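Local coordinates for hypothetical protein PA0115 (Pseudomonas aeruginosa, PDB 1XEB), which probably acts as an N-acetyltransferase of the GNAT superfamily, transferring an acetyl group from acetyl-CoA to an amine, at residues Y19-L22 and Q23-E27; T26-F29 and V30-K34. All blocks are in the same frame, centred on the assembly; numbering follows the deposited sequence.

Contact 1 of 2, residues Y19-L22 and Q23-E27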
loop_
_atom_site.group_PDB
_atom_site.type_symbol
_atom_site.label_atom_id
_atom_site.label_comp_id
_atom_site.label_asym_id
_atom_site.label_seq_id
_atom_site.Cartn_x
_atom_site.Cartn_y
_atom_site.Cartn_z
ATOM N N TYR A 19 -2.963 15.512 -0.410
ATOM C CA TYR A 19 -1.995 16.072 -1.321
ATOM C C TYR A 19 -0.665 15.361 -1.090
ATOM O O TYR A 19 -0.049 14.847 -2.025
ATOM C CB TYR A 19 -1.890 17.575 -1.058
ATOM C CG TYR A 19 -1.225 18.335 -2.166
ATOM C CD1 TYR A 19 0.137 18.614 -2.122
ATOM C CD2 TYR A 19 -1.941 18.702 -3.303
ATOM C CE1 TYR A 19 0.777 19.235 -3.186
ATOM C CE2 TYR A 19 -1.316 19.313 -4.367
ATOM C CZ TYR A 19 0.047 19.580 -4.306
ATOM O OH TYR A 19 0.675 20.183 -5.364
ATOM N N ALA A 20 -0.243 15.290 0.169
ATOM C CA ALA A 20 1.030 14.655 0.518
ATOM C C ALA A 20 1.151 13.224 0.036
ATOM O O ALA A 20 2.140 12.863 -0.598
ATOM C CB ALA A 20 1.256 14.710 2.026
ATOM N N LEU A 21 0.144 12.407 0.328
ATOM C CA LEU A 21 0.195 11.011 -0.076
ATOM C C LEU A 21 0.147 10.849 -1.607
ATOM O O LEU A 21 0.738 9.922 -2.148
ATOM C CB LEU A 21 -0.930 10.212 0.606
ATOM C CG LEU A 21 -2.381 10.328 0.111
ATOM C CD1 LEU A 21 -2.647 9.312 -0.992
ATOM C CD2 LEU A 21 -3.320 10.070 1.274
ATOM N N LEU A 22 -0.537 11.742 -2.316
ATOM C CA LEU A 22 -0.567 11.606 -3.765
ATOM C C LEU A 22 0.767 12.082 -4.326
ATOM O O LEU A 22 1.263 11.588 -5.347
ATOM C CB LEU A 22 -1.715 12.411 -4.373
ATOM C CG LEU A 22 -3.120 11.827 -4.161
ATOM C CD1 LEU A 22 -4.174 12.759 -4.793
ATOM C CD2 LEU A 22 -3.187 10.424 -4.781
ATOM N N GLN A 23 1.369 13.039 -3.642
ATOM C CA GLN A 23 2.640 13.550 -4.106
ATOM C C GLN A 23 3.764 12.529 -3.925
ATOM O O GLN A 23 4.677 12.444 -4.755
ATOM C CB GLN A 23 2.972 14.822 -3.359
ATOM C CG GLN A 23 4.086 15.584 -4.000
ATOM C CD GLN A 23 5.178 15.851 -3.025
ATOM O OE1 GLN A 23 6.297 15.346 -3.173
ATOM N NE2 GLN A 23 4.863 16.642 -1.995
ATOM N N LEU A 24 3.703 11.755 -2.841
ATOM C CA LEU A 24 4.734 10.747 -2.589
ATOM C C LEU A 24 4.571 9.608 -3.595
ATOM O O LEU A 24 5.543 9.108 -4.180
ATOM C CB LEU A 24 4.611 10.204 -1.164
ATOM C CG LEU A 24 5.570 9.059 -0.806
ATOM C CD1 LEU A 24 7.012 9.478 -1.049
ATOM C CD2 LEU A 24 5.362 8.664 0.647
ATOM N N ARG A 25 3.319 9.221 -3.810
ATOM C CA ARG A 25 2.999 8.138 -4.733
ATOM C C ARG A 25 3.426 8.456 -6.160
ATOM O O ARG A 25 3.949 7.587 -6.880
ATOM C CB ARG A 25 1.497 7.837 -4.659
ATOM C CG ARG A 25 1.136 6.916 -3.508
ATOM C CD ARG A 25 -0.353 6.917 -3.207
ATOM N NE ARG A 25 -1.190 6.846 -4.408
ATOM C CZ ARG A 25 -2.510 6.801 -4.360
ATOM N NH1 ARG A 25 -3.230 6.748 -5.482
ATOM N NH2 ARG A 25 -3.109 6.793 -3.175
ATOM N N THR A 26 3.225 9.705 -6.557
ATOM C CA THR A 26 3.580 10.135 -7.897
ATOM C C THR A 26 5.091 10.172 -8.042
ATOM O O THR A 26 5.656 9.748 -9.065
ATOM C CB THR A 26 3.033 11.542 -8.196
ATOM O OG1 THR A 26 1.605 11.528 -8.136
ATOM C CG2 THR A 26 3.466 11.987 -9.568
ATOM N N GLU A 27 5.746 10.684 -7.007
ATOM C CA GLU A 27 7.193 10.792 -7.027
ATOM C C GLU A 27 7.853 9.441 -7.247
ATOM O O GLU A 27 8.803 9.334 -8.012
ATOM C CB GLU A 27 7.678 11.409 -5.723
ATOM C CG GLU A 27 9.191 11.463 -5.568
ATOM C CD GLU A 27 9.586 12.124 -4.264
ATOM O OE1 GLU A 27 9.558 13.377 -4.205
ATOM O OE2 GLU A 27 9.897 11.388 -3.294
#

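Contact 2 of 2, residues T26-F29 and V30-K34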
loop_
_atom_site.group_PDB
_atom_site.type_symbol
_atom_site.label_atom_id
_atom_site.label_comp_id
_atom_site.label_asym_id
_atom_site.label_seq_id
_atom_site.Cartn_x
_atom_site.Cartn_y
_atom_site.Cartn_z
ATOM N N THR A 26 3.225 9.705 -6.557
ATOM C CA THR A 26 3.580 10.135 -7.897
ATOM C C THR A 26 5.091 10.172 -8.042
ATOM O O THR A 26 5.656 9.748 -9.065
ATOM C CB THR A 26 3.033 11.542 -8.196
ATOM O OG1 THR A 26 1.605 11.528 -8.136
ATOM C CG2 THR A 26 3.466 11.987 -9.568
ATOM N N GLU A 27 5.746 10.684 -7.007
ATOM C CA GLU A 27 7.193 10.792 -7.027
ATOM C C GLU A 27 7.853 9.441 -7.247
ATOM O O GLU A 27 8.803 9.334 -8.012
ATOM C CB GLU A 27 7.678 11.409 -5.723
ATOM C CG GLU A 27 9.191 11.463 -5.568
ATOM C CD GLU A 27 9.586 12.124 -4.264
ATOM O OE1 GLU A 27 9.558 13.377 -4.205
ATOM O OE2 GLU A 27 9.897 11.388 -3.294
ATOM N N VAL A 28 7.342 8.406 -6.584
ATOM C CA VAL A 28 7.914 7.076 -6.726
ATOM C C VAL A 28 7.375 6.240 -7.885
ATOM O O VAL A 28 8.151 5.791 -8.712
ATOM C CB VAL A 28 7.779 6.290 -5.416
ATOM C CG1 VAL A 28 8.328 4.878 -5.576
ATOM C CG2 VAL A 28 8.548 7.028 -4.319
ATOM N N PHE A 29 6.064 6.030 -7.958
ATOM C CA PHE A 29 5.486 5.218 -9.035
ATOM C C PHE A 29 5.481 5.885 -10.404
ATOM O O PHE A 29 5.600 5.199 -11.416
ATOM C CB PHE A 29 4.061 4.771 -8.672
ATOM C CG PHE A 29 3.995 3.955 -7.420
ATOM C CD1 PHE A 29 3.117 4.295 -6.399
ATOM C CD2 PHE A 29 4.860 2.882 -7.233
ATOM C CE1 PHE A 29 3.102 3.593 -5.204
ATOM C CE2 PHE A 29 4.856 2.173 -6.047
ATOM C CZ PHE A 29 3.975 2.528 -5.021
ATOM N N VAL A 30 5.347 7.207 -10.454
ATOM C CA VAL A 30 5.363 7.886 -11.742
ATOM C C VAL A 30 6.759 8.365 -12.138
ATOM O O VAL A 30 7.306 7.941 -13.148
ATOM C CB VAL A 30 4.426 9.107 -11.768
ATOM C CG1 VAL A 30 4.526 9.809 -13.117
ATOM C CG2 VAL A 30 3.007 8.682 -11.514
ATOM N N VAL A 31 7.354 9.233 -11.330
ATOM C CA VAL A 31 8.659 9.779 -11.679
ATOM C C VAL A 31 9.882 8.881 -11.592
ATOM O O VAL A 31 10.475 8.533 -12.611
ATOM C CB VAL A 31 8.957 11.055 -10.877
ATOM C CG1 VAL A 31 10.296 11.672 -11.351
ATOM C CG2 VAL A 31 7.818 12.045 -11.050
ATOM N N GLU A 32 10.285 8.502 -10.389
ATOM C CA GLU A 32 11.479 7.685 -10.306
ATOM C C GLU A 32 11.352 6.352 -11.029
ATOM O O GLU A 32 12.353 5.789 -11.475
ATOM C CB GLU A 32 11.914 7.500 -8.849
ATOM C CG GLU A 32 11.188 6.464 -8.044
ATOM C CD GLU A 32 11.854 6.254 -6.692
ATOM O OE1 GLU A 32 11.930 7.242 -5.923
ATOM O OE2 GLU A 32 12.308 5.117 -6.406
ATOM N N GLN A 33 10.128 5.859 -11.187
ATOM C CA GLN A 33 9.928 4.595 -11.886
ATOM C C GLN A 33 9.544 4.799 -13.356
ATOM O O GLN A 33 9.226 3.846 -14.068
ATOM C CB GLN A 33 8.891 3.727 -11.146
ATOM C CG GLN A 33 9.437 3.139 -9.821
ATOM C CD GLN A 33 8.456 2.222 -9.120
ATOM O OE1 GLN A 33 7.317 2.070 -9.559
ATOM N NE2 GLN A 33 8.889 1.610 -8.019
ATOM N N LYS A 34 9.586 6.053 -13.795
ATOM C CA LYS A 34 9.295 6.436 -15.176
ATOM C C LYS A 34 8.092 5.718 -15.757
ATOM O O LYS A 34 8.169 5.068 -16.809
ATOM C CB LYS A 34 10.544 6.192 -16.024
ATOM C CG LYS A 34 11.737 7.011 -15.516
ATOM C CD LYS A 34 13.075 6.499 -16.032
ATOM C CE LYS A 34 14.220 7.341 -15.477
ATOM N NZ LYS A 34 15.352 6.512 -14.971
HETATM O O HOH W 1 5.266 2.326 -11.361
#

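Contact 1 of 2, residues Y19-L22 and Q23-E27
Gln23, Leu24 and Arg25 turn their backbone N-H groups back to the carbonyls of Tyr19, Ala20 and Leu21, the i to i+4 bonding of an alpha-helix; residues 19-22 and 23-27 are successive turns of helix 15-32. One carbonyl works twice. Leu22 O takes Thr26 N at 3.0 Å and Thr26 OG1 at 2.8 Å, the two donors coming from opposite faces of the carbonyl plane. Thr26 can do this because OG1 sits beside its own backbone N (chi1 -62°), facing back down the helix. Leu21 and Leu22 both run alongside Arg25, pointing the same way. Leu22 CD2 lies over the centre of one guanidinium face, 3.7 Å from Arg25 CZ, while Leu21 CD1 approaches Arg25 NH2 obliquely at 3.4 Å. A bend at chi3 (44°) swings the end of the arginine alongside, bringing the face of its guanidinium to the Leu22 methyl. The buried guanidinium forms salt bridges with Glu39 through NE and Asp44 through NH2, while Leu21 and Leu24 pack on Leu60 of strand 59-67, setting this helix against the GNAT sheet. With methyl groups beside it and carboxylates at two of its nitrogens, the guanidinium is held in place, and the two acids probably offset the cost of burying its charge, with Arg80 close to NH1.

Contact 2 of 2, residues T26-F29 and V30-K34
Thr26 O receives two backbone bonds, from Val30 N and from Val31 N, both at 2.9 Å; the Val31 bond is nearly linear, whereas Val30 N stands above the carbonyl plane. Glu27 O then takes Glu32 N, again five residues on, at an N-H...O angle of 178°, and Gln33 N reaches Val28 O only weakly. This widening from i+4 to i+5 is the pi-type turn that closes helix 15-32. A Schellman motif follows: Lys34, with positive phi, is its C-prime residue, and its N bonds to Val31 O while Cys35 N returns to Val30 O. In the packing, Thr26 CG2 lies alongside Val30, 3.7 Å from Val30 CB. Val28 and Glu32 also run side by side; with Glu32 CG set between its own N and carbonyl carbon (chi1 80°), the extended chain lays its carboxylate beside the valine methyls, OE1 3.7 Å from Val28 CG2. On the polar side, Glu32 OE2 forms a salt bridge with Arg88. Gln33 brings OE1 to the edge of the Phe29 ring, near its plane and 3.5 Å from Phe29 CD2, with the amide turned 62° from the ring. One water donates to both Phe29 O and Gln33 OE1, tying the amide oxygen to the last turn.

Both contacts belong to helix 15-32 and share Thr26 and Glu27, with centres 10 Å apart. Contact 1 is the more deeply set: it lies in the regular body of the helix, with three buried residues, and its inner side chains rest on strands 50-56 and 59-67. Contact 2 is a surface contact at the C-terminal end, where Val28 and Phe29 reach strand 76-83 instead. The backbone changes from regular i+4 bonding to five-residue spacing between them. The chemistry follows: a buried arginine is matched by acids from the same chain in contact 1, whereas the outer turn of contact 2 uses a water and a glutamate paired with Arg88.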